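Local coordinates for protein tryptophan halogenase superfamily (Brevundimonas sp. BAL3, PDB 6FRL) that is a flavin-dependent halogenase that prefers bromination over chlorination, probably using reduced flavin and oxygen to activate the halide, at residues G435-Y440 with F445-W450; G105-D110 with S449-Y454. One frame throughout, in Å; residues are numbered along the deposited sequence.

Contact 1: residues G435-Y440 with F445-W450; sequences GQFVRY and FHPASW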
loop_
_atom_site.group_PDB
_atom_site.type_symbol
_atom_site.label_atom_id
_atom_site.label_comp_id
_atom_site.label_asym_id
_atom_site.label_seq_id
_atom_site.Cartn_x
_atom_site.Cartn_y
_atom_site.Cartn_z
ATOM N N GLY B 435 3.347 16.089 11.681
ATOM C CA GLY B 435 2.364 15.089 12.152
ATOM C C GLY B 435 1.845 14.116 11.103
ATOM O O GLY B 435 0.695 13.697 11.175
ATOM N N GLN B 436 2.699 13.759 10.145
ATOM C CA GLN B 436 2.384 12.810 9.088
ATOM C C GLN B 436 3.376 11.646 9.057
ATOM O O GLN B 436 4.487 11.716 9.625
ATOM C CB GLN B 436 2.356 13.523 7.723
ATOM C CG GLN B 436 1.095 14.343 7.481
ATOM C CD GLN B 436 -0.058 13.478 7.018
ATOM O OE1 GLN B 436 -0.120 12.294 7.350
ATOM N NE2 GLN B 436 -0.949 14.045 6.174
ATOM N N PHE B 437 2.967 10.593 8.341
ATOM C CA PHE B 437 3.612 9.289 8.412
ATOM C C PHE B 437 4.293 8.985 7.103
ATOM O O PHE B 437 3.663 9.050 6.057
ATOM C CB PHE B 437 2.564 8.237 8.735
ATOM C CG PHE B 437 1.860 8.511 10.031
ATOM C CD1 PHE B 437 2.471 8.208 11.241
ATOM C CD2 PHE B 437 0.612 9.142 10.047
ATOM C CE1 PHE B 437 1.843 8.505 12.433
ATOM C CE2 PHE B 437 -0.013 9.428 11.250
ATOM C CZ PHE B 437 0.594 9.111 12.441
ATOM N N VAL B 438 5.589 8.685 7.158
ATOM C CA VAL B 438 6.299 8.207 5.981
ATOM C C VAL B 438 5.904 6.739 5.837
ATOM O O VAL B 438 5.930 5.964 6.811
ATOM C CB VAL B 438 7.842 8.357 6.139
ATOM C CG1 VAL B 438 8.570 7.712 4.967
ATOM C CG2 VAL B 438 8.219 9.822 6.298
ATOM N N ARG B 439 5.515 6.363 4.635
ATOM C CA ARG B 439 5.042 5.012 4.387
ATOM C C ARG B 439 5.973 4.328 3.393
ATOM O O ARG B 439 6.148 4.778 2.254
ATOM C CB ARG B 439 3.593 5.042 3.897
ATOM C CG ARG B 439 2.608 5.364 5.031
ATOM C CD ARG B 439 1.135 5.377 4.599
ATOM N NE ARG B 439 0.381 6.415 5.327
ATOM C CZ ARG B 439 -0.931 6.398 5.601
ATOM N NH1 ARG B 439 -1.712 5.387 5.211
ATOM N NH2 ARG B 439 -1.470 7.410 6.287
ATOM N N TYR B 440 6.609 3.266 3.860
ATOM C CA TYR B 440 7.396 2.409 3.006
ATOM C C TYR B 440 6.573 1.165 2.665
ATOM O O TYR B 440 5.464 0.954 3.185
ATOM C CB TYR B 440 8.700 2.057 3.710
ATOM C CG TYR B 440 9.569 3.250 4.127
ATOM C CD1 TYR B 440 10.167 4.087 3.177
ATOM C CD2 TYR B 440 9.804 3.536 5.480
ATOM C CE1 TYR B 440 10.964 5.172 3.558
ATOM C CE2 TYR B 440 10.623 4.608 5.874
ATOM C CZ TYR B 440 11.200 5.423 4.901
ATOM O OH TYR B 440 11.985 6.487 5.293
ATOM N N PHE B 445 3.505 -2.744 10.809
ATOM C CA PHE B 445 2.874 -1.802 11.705
ATOM C C PHE B 445 2.396 -0.575 10.972
ATOM O O PHE B 445 3.170 0.110 10.329
ATOM C CB PHE B 445 3.865 -1.422 12.808
ATOM C CG PHE B 445 4.212 -2.585 13.673
ATOM C CD1 PHE B 445 3.300 -3.032 14.620
ATOM C CD2 PHE B 445 5.362 -3.312 13.444
ATOM C CE1 PHE B 445 3.564 -4.158 15.378
ATOM C CE2 PHE B 445 5.642 -4.415 14.220
ATOM C CZ PHE B 445 4.732 -4.844 15.191
ATOM N N HIS B 446 1.110 -0.297 11.101
ATOM C CA HIS B 446 0.450 0.752 10.329
ATOM C C HIS B 446 0.500 2.078 11.102
ATOM O O HIS B 446 0.939 2.107 12.238
ATOM C CB HIS B 446 -0.982 0.286 9.980
ATOM C CG HIS B 446 -1.017 -1.004 9.193
ATOM N ND1 HIS B 446 -1.468 -2.191 9.732
ATOM C CD2 HIS B 446 -0.603 -1.300 7.932
ATOM C CE1 HIS B 446 -1.352 -3.154 8.836
ATOM N NE2 HIS B 446 -0.819 -2.643 7.741
ATOM N N PRO B 447 0.105 3.197 10.482
ATOM C CA PRO B 447 0.243 4.503 11.151
ATOM C C PRO B 447 -0.243 4.632 12.626
ATOM O O PRO B 447 0.426 5.299 13.442
ATOM C CB PRO B 447 -0.572 5.411 10.218
ATOM C CG PRO B 447 -0.213 4.874 8.869
ATOM C CD PRO B 447 -0.283 3.384 9.068
ATOM N N ALA B 448 -1.365 3.993 12.974
ATOM C CA ALA B 448 -1.876 4.096 14.362
ATOM C C ALA B 448 -0.911 3.483 15.402
ATOM O O ALA B 448 -0.868 3.911 16.566
ATOM C CB ALA B 448 -3.263 3.494 14.488
ATOM N N SER B 449 -0.126 2.492 14.986
ATOM C CA SER B 449 0.846 1.914 15.897
ATOM C C SER B 449 2.028 2.839 16.131
ATOM O O SER B 449 2.596 2.848 17.224
ATOM C CB SER B 449 1.303 0.544 15.385
ATOM O OG SER B 449 0.258 -0.388 15.592
ATOM N N TRP B 450 2.410 3.585 15.098
ATOM C CA TRP B 450 3.493 4.583 15.198
ATOM C C TRP B 450 3.066 5.730 16.123
ATOM O O TRP B 450 3.821 6.148 17.010
ATOM C CB TRP B 450 3.901 5.088 13.781
ATOM C CG TRP B 450 4.647 4.029 13.026
ATOM C CD1 TRP B 450 4.106 3.021 12.294
ATOM C CD2 TRP B 450 6.066 3.826 12.996
ATOM N NE1 TRP B 450 5.092 2.212 11.785
ATOM C CE2 TRP B 450 6.306 2.673 12.214
ATOM C CE3 TRP B 450 7.161 4.495 13.572
ATOM C CZ2 TRP B 450 7.594 2.176 11.983
ATOM C CZ3 TRP B 450 8.445 4.011 13.326
ATOM C CH2 TRP B 450 8.648 2.865 12.539
#
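Pro447 presents two of its ring carbons to two side chains of the loop 435-440. Its CB lies over one face of the Phe437 ring, 4.0 Å from the centroid and 14° off the normal, a CH-pi contact shifted toward the CG and CD2 rim. Its CG sits over the centre of the Arg439 guanidinium, 3.7 Å from CZ; that chain, bent at chi3 (-144°), is poorly ordered, so this contact is the less certain of the two. Apolar packing adds Trp450, whose CB comes to 4.2 Å from Phe437 CE1. Phe437 has its CG anti to the carbonyl carbon (chi1 -59°), which turns the ring to the first turn of the helix, and Trp431 and His117 also meet this ring. Without the ring, as with an alanine here, Pro447 CB would probably lose the face it packs on and a gap would open beside Trp450 CB. The polar contribution stays within 445-450: Trp450 NE1 donates to Phe445 O at 3.2 Å, with the acceptor in the indole plane but the donor well above the carbonyl plane. The loop joining helices 422-434 and 447-456 thus folds back, packing Phe437 on Pro447, the second helix's first residue after the N-cap His446.

Contact 2: residues G105-D110 with S449-Y454; sequences GLYGQD and SWLAIY
Tyr107 reaches helix 447-456 with two parts of its side chain, the ring rim at CD2 and the hydroxyl. CD2 meets Leu451 CD2 at 3.7 Å, the methyl coming in obliquely to the ring. The hydroxyl end lies beside Ala452: OH is 3.2 Å from Ala452 CB, close for an oxygen and a methyl group, and that carbon stands near the ring plane, at the edge. Tyr107 CG is anti to the carbonyl carbon (chi1 -67°), which sets CG beside the backbone N and lets the ring extend toward the helix; the nearest CA atoms, those of Tyr107 and Leu451, are 8.9 Å apart. Leu451 differs, with CG anti to its backbone N (chi1 -175°), and with chi2 at 49° its CD2 branch makes the closest approach to the tyrosine. Ala452, having no torsion to adjust, offers its single methyl from the next position on the helix. The three touching residues are all buried. Around them, Phe116 of helix 116-125 and Leu132 and Ser136 of a loop also pack on Tyr107, while Leu451 is flanked by His117 and by Trp431 of helix 422-434. The contact thus joins the loop between strand 99-103 and helix 116-125 to helix 447-456.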
loop_
_atom_site.group_PDB
_atom_site.type_symbol
_atom_site.label_atom_id
_atom_site.label_comp_id
_atom_site.label_asym_id
_atom_site.label_seq_id
_atom_site.Cartn_x
_atom_site.Cartn_y
_atom_site.Cartn_z
ATOM N N GLY B 105 -5.871 -0.992 17.151
ATOM C CA GLY B 105 -6.965 -0.125 16.737
ATOM C C GLY B 105 -6.499 1.281 16.374
ATOM O O GLY B 105 -5.343 1.669 16.642
ATOM N N LEU B 106 -7.413 2.051 15.782
ATOM C CA LEU B 106 -7.201 3.484 15.558
ATOM C C LEU B 106 -7.665 4.325 16.770
ATOM O O LEU B 106 -8.320 3.796 17.688
ATOM C CB LEU B 106 -7.930 3.961 14.303
ATOM C CG LEU B 106 -7.854 3.120 13.027
ATOM C CD1 LEU B 106 -8.680 3.820 11.926
ATOM C CD2 LEU B 106 -6.404 2.893 12.669
ATOM N N TYR B 107 -7.287 5.615 16.748
ATOM C CA TYR B 107 -7.670 6.617 17.750
ATOM C C TYR B 107 -8.731 7.580 17.228
ATOM O O TYR B 107 -8.552 8.214 16.202
ATOM C CB TYR B 107 -6.454 7.437 18.170
ATOM C CG TYR B 107 -5.429 6.647 18.919
ATOM C CD1 TYR B 107 -5.534 6.441 20.295
ATOM C CD2 TYR B 107 -4.352 6.073 18.259
ATOM C CE1 TYR B 107 -4.567 5.701 20.984
ATOM C CE2 TYR B 107 -3.392 5.340 18.948
ATOM C CZ TYR B 107 -3.507 5.145 20.289
ATOM O OH TYR B 107 -2.568 4.428 20.952
ATOM N N GLY B 108 -9.835 7.697 17.945
ATOM C CA GLY B 108 -10.840 8.673 17.599
ATOM C C GLY B 108 -11.487 8.384 16.257
ATOM O O GLY B 108 -11.566 7.217 15.815
ATOM N N GLN B 109 -11.945 9.473 15.641
ATOM C CA GLN B 109 -12.651 9.492 14.362
ATOM C C GLN B 109 -12.005 10.534 13.455
ATOM O O GLN B 109 -11.964 11.710 13.807
ATOM C CB GLN B 109 -14.116 9.854 14.607
ATOM C CG GLN B 109 -15.043 9.933 13.382
ATOM C CD GLN B 109 -15.293 8.568 12.730
ATOM O OE1 GLN B 109 -16.169 7.785 13.178
ATOM N NE2 GLN B 109 -14.499 8.252 11.695
ATOM N N ASP B 110 -11.484 10.085 12.311
ATOM C CA ASP B 110 -10.983 10.982 11.259
ATOM C C ASP B 110 -12.139 11.812 10.700
ATOM O O ASP B 110 -13.275 11.332 10.599
ATOM C CB ASP B 110 -10.287 10.194 10.133
ATOM C CG ASP B 110 -8.905 9.634 10.561
ATOM O OD1 ASP B 110 -8.549 9.736 11.768
ATOM O OD2 ASP B 110 -8.159 9.093 9.685
ATOM N N SER B 449 -0.126 2.492 14.986
ATOM C CA SER B 449 0.846 1.914 15.897
ATOM C C SER B 449 2.028 2.839 16.131
ATOM O O SER B 449 2.596 2.848 17.224
ATOM C CB SER B 449 1.303 0.544 15.385
ATOM O OG SER B 449 0.258 -0.388 15.592
ATOM N N TRP B 450 2.410 3.585 15.098
ATOM C CA TRP B 450 3.493 4.583 15.198
ATOM C C TRP B 450 3.066 5.730 16.123
ATOM O O TRP B 450 3.821 6.148 17.010
ATOM C CB TRP B 450 3.901 5.088 13.781
ATOM C CG TRP B 450 4.647 4.029 13.026
ATOM C CD1 TRP B 450 4.106 3.021 12.294
ATOM C CD2 TRP B 450 6.066 3.826 12.996
ATOM N NE1 TRP B 450 5.092 2.212 11.785
ATOM C CE2 TRP B 450 6.306 2.673 12.214
ATOM C CE3 TRP B 450 7.161 4.495 13.572
ATOM C CZ2 TRP B 450 7.594 2.176 11.983
ATOM C CZ3 TRP B 450 8.445 4.011 13.326
ATOM C CH2 TRP B 450 8.648 2.865 12.539
ATOM N N LEU B 451 1.830 6.202 15.898
ATOM C CA LEU B 451 1.148 7.168 16.766
ATOM C C LEU B 451 1.170 6.762 18.233
ATOM O O LEU B 451 1.472 7.587 19.085
ATOM C CB LEU B 451 -0.287 7.381 16.319
ATOM C CG LEU B 451 -1.132 8.443 17.033
ATOM C CD1 LEU B 451 -0.427 9.791 17.152
ATOM C CD2 LEU B 451 -2.460 8.649 16.301
ATOM N N ALA B 452 0.874 5.494 18.523
ATOM C CA ALA B 452 0.863 5.003 19.916
ATOM C C ALA B 452 2.233 5.147 20.581
ATOM O O ALA B 452 2.344 5.456 21.778
ATOM C CB ALA B 452 0.403 3.553 19.979
ATOM N N ILE B 453 3.283 4.909 19.801
ATOM C CA ILE B 453 4.631 5.021 20.332
ATOM C C ILE B 453 5.038 6.504 20.467
ATOM O O ILE B 453 5.556 6.914 21.520
ATOM C CB ILE B 453 5.623 4.194 19.491
ATOM C CG1 ILE B 453 5.163 2.703 19.420
ATOM C CG2 ILE B 453 7.046 4.319 20.047
ATOM C CD1 ILE B 453 4.789 2.039 20.737
ATOM N N TYR B 454 4.751 7.318 19.440
ATOM C CA TYR B 454 5.070 8.746 19.536
ATOM C C TYR B 454 4.404 9.333 20.785
ATOM O O TYR B 454 5.080 9.941 21.622
ATOM C CB TYR B 454 4.674 9.526 18.277
ATOM C CG TYR B 454 5.487 9.200 17.024
ATOM C CD1 TYR B 454 6.866 9.198 17.042
ATOM C CD2 TYR B 454 4.853 8.930 15.798
ATOM C CE1 TYR B 454 7.604 8.922 15.878
ATOM C CE2 TYR B 454 5.564 8.645 14.644
ATOM C CZ TYR B 454 6.941 8.638 14.684
ATOM O OH TYR B 454 7.677 8.379 13.547
#

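Overall arrangement
Both contacts use helix 447-456 and share Ser449 and Trp450, with centres 9 Å apart on the same side of the chain's centre. Contact 1 is local, its segments only 5 residues apart at their closest ends, whereas contact 2 spans 339 residues. They touch directly: Ala448 CB lies 3.5 Å from Gly105 O and 3.7 Å from Leu106 CD2, and Phe437 CE1 is 4.2 Å from Leu451 N. Ser449 OG adds a hydrogen bond to His102, on the strand preceding the loop 105-110. Contact 1 also borders the second subunit: Gln436 NE2 forms a hydrogen bond with the backbone O of Ala367 of that subunit; no other chain touches the segments of contact 2.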